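Local coordinates for probable quinone reductase Qor (NADPH:quinone reductase) (Zeta-crystallin homolog protein) (Mycobacterium tuberculosis, PDB 4RVS) that probably reduces quinones by transferring electrons from NADPH, which it binds partly through a Rossmann-type domain, at residues Gly203-Leu208 and Leu230-Val235. Residues are numbered along the deposited sequence; the frame is centred on the assembly and turned at random.
Sequences GRVREL and LASLAV
Arg206 reaches from helix 198-208 across to the chain leaving helix 226-231 and grips two backbone carbonyls there. Its NH2 donates to Leu233 O at 2.9 Å, tilted 17° from the guanidinium plane, and to Ala231 O at 3.0 Å, where the N-H meets the oxygen from above the carbonyl plane. NH1 adds a weak bond to Leu233 O, so that oxygen is held in a lopsided fork. With CG anti to the carbonyl carbon (chi1 -69°) and the chain extended as far as NE, the guanidinium reaches the second segment and lays one face over the backbone of Ser232. On this partly exposed side a water accepts a hydrogen bond from Arg206 NE (2.8 Å) and donates to Ala231 O, giving that carbonyl a second partner. The inner side is buried and close-packed: Val205 turns its branches onto Ser232, CG1 lying 4.0 Å from Ser232 CB, while Ser232 OG is bonded back to Ala228 O of helix 226-231, just before it. Beneath them lies strand 214-219, with Val205 packed on Val214 and Ser232 and Ala234 backbone-bonded to Val214; the contact thus joins two neighbouring helices over one face of the parallel Rossmann sheet.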
loop_
_atom_site.group_PDB
_atom_site.type_symbol
_atom_site.label_atom_id
_atom_site.label_comp_id
_atom_site.label_asym_id
_atom_site.label_seq_id
_atom_site.Cartn_x
_atom_site.Cartn_y
_atom_site.Cartn_z
ATOM N N GLY A 203 5.791 -8.072 -19.768
ATOM C CA GLY A 203 6.883 -8.950 -20.170
ATOM C C GLY A 203 8.109 -8.154 -20.577
ATOM O O GLY A 203 9.246 -8.539 -20.289
ATOM N N ARG A 204 7.871 -7.033 -21.251
ATOM C CA ARG A 204 8.934 -6.120 -21.656
ATOM C C ARG A 204 9.610 -5.501 -20.425
ATOM O O ARG A 204 10.844 -5.451 -20.328
ATOM C CB ARG A 204 8.335 -5.041 -22.569
ATOM C CG ARG A 204 9.313 -4.064 -23.191
ATOM C CD ARG A 204 8.622 -3.225 -24.287
ATOM N NE ARG A 204 8.042 -4.060 -25.342
ATOM C CZ ARG A 204 6.741 -4.131 -25.627
ATOM N NH1 ARG A 204 5.858 -3.402 -24.950
ATOM N NH2 ARG A 204 6.320 -4.931 -26.600
ATOM N N VAL A 205 8.805 -5.043 -19.474
ATOM C CA VAL A 205 9.361 -4.466 -18.250
ATOM C C VAL A 205 10.148 -5.508 -17.444
ATOM O O VAL A 205 11.225 -5.210 -16.920
ATOM C CB VAL A 205 8.264 -3.799 -17.396
ATOM C CG1 VAL A 205 8.820 -3.345 -16.056
ATOM C CG2 VAL A 205 7.668 -2.617 -18.145
ATOM N N ARG A 206 9.637 -6.733 -17.363
ATOM C CA ARG A 206 10.351 -7.765 -16.622
ATOM C C ARG A 206 11.692 -8.116 -17.277
ATOM O O ARG A 206 12.675 -8.376 -16.583
ATOM C CB ARG A 206 9.469 -8.999 -16.378
ATOM C CG ARG A 206 8.335 -8.696 -15.399
ATOM C CD ARG A 206 7.539 -9.917 -14.948
ATOM N NE ARG A 206 6.334 -9.473 -14.247
ATOM C CZ ARG A 206 6.312 -9.061 -12.978
ATOM N NH1 ARG A 206 7.421 -9.055 -12.248
ATOM N NH2 ARG A 206 5.174 -8.649 -12.432
ATOM N N GLU A 207 11.744 -8.083 -18.604
ATOM C CA GLU A 207 13.009 -8.327 -19.298
ATOM C C GLU A 207 14.039 -7.240 -18.987
ATOM O O GLU A 207 15.217 -7.527 -18.792
ATOM C CB GLU A 207 12.790 -8.474 -20.808
ATOM C CG GLU A 207 12.168 -9.817 -21.184
ATOM C CD GLU A 207 11.535 -9.816 -22.563
ATOM O OE1 GLU A 207 11.662 -8.799 -23.281
ATOM O OE2 GLU A 207 10.903 -10.835 -22.919
ATOM N N LEU A 208 13.584 -5.994 -18.916
ATOM C CA LEU A 208 14.462 -4.872 -18.575
ATOM C C LEU A 208 14.968 -4.943 -17.130
ATOM O O LEU A 208 16.022 -4.392 -16.807
ATOM C CB LEU A 208 13.726 -3.547 -18.790
ATOM C CG LEU A 208 13.394 -3.228 -20.247
ATOM C CD1 LEU A 208 12.403 -2.070 -20.336
ATOM C CD2 LEU A 208 14.659 -2.910 -21.037
ATOM N N LEU A 230 -0.146 -2.635 -13.220
ATOM C CA LEU A 230 -0.313 -3.663 -12.195
ATOM C C LEU A 230 0.501 -4.901 -12.542
ATOM O O LEU A 230 1.127 -5.503 -11.679
ATOM C CB LEU A 230 -1.795 -4.020 -12.039
ATOM C CG LEU A 230 -2.157 -5.042 -10.962
ATOM C CD1 LEU A 230 -1.658 -4.586 -9.613
ATOM C CD2 LEU A 230 -3.659 -5.254 -10.915
ATOM N N ALA A 231 0.514 -5.255 -13.823
ATOM C CA ALA A 231 1.220 -6.449 -14.283
ATOM C C ALA A 231 2.760 -6.334 -14.276
ATOM O O ALA A 231 3.450 -7.339 -14.439
ATOM C CB ALA A 231 0.722 -6.838 -15.667
ATOM N N SER A 232 3.288 -5.125 -14.073
ATOM C CA SER A 232 4.724 -4.874 -14.206
ATOM C C SER A 232 5.475 -4.853 -12.878
ATOM O O SER A 232 6.693 -4.674 -12.852
ATOM C CB SER A 232 4.960 -3.542 -14.930
ATOM O OG SER A 232 4.450 -3.577 -16.248
ATOM N N LEU A 233 4.746 -5.022 -11.777
ATOM C CA LEU A 233 5.298 -4.791 -10.444
ATOM C C LEU A 233 6.125 -5.949 -9.890
ATOM O O LEU A 233 5.799 -7.121 -10.091
ATOM C CB LEU A 233 4.164 -4.476 -9.465
ATOM C CG LEU A 233 3.611 -3.059 -9.560
ATOM C CD1 LEU A 233 2.246 -3.003 -8.890
ATOM C CD2 LEU A 233 4.572 -2.076 -8.895
ATOM N N ALA A 234 7.198 -5.612 -9.182
ATOM C CA ALA A 234 7.940 -6.598 -8.395
ATOM C C ALA A 234 7.060 -7.073 -7.242
ATOM O O ALA A 234 6.105 -6.392 -6.872
ATOM C CB ALA A 234 9.229 -5.995 -7.869
ATOM N N VAL A 235 7.371 -8.236 -6.676
ATOM C CA VAL A 235 6.620 -8.742 -5.519
ATOM C C VAL A 235 6.600 -7.682 -4.425
ATOM O O VAL A 235 7.631 -7.072 -4.137
ATOM C CB VAL A 235 7.236 -10.042 -4.972
ATOM C CG1 VAL A 235 6.629 -10.419 -3.610
ATOM C CG2 VAL A 235 7.035 -11.173 -5.967
HETATM O O HOH W 1 3.930 -10.012 -15.518
#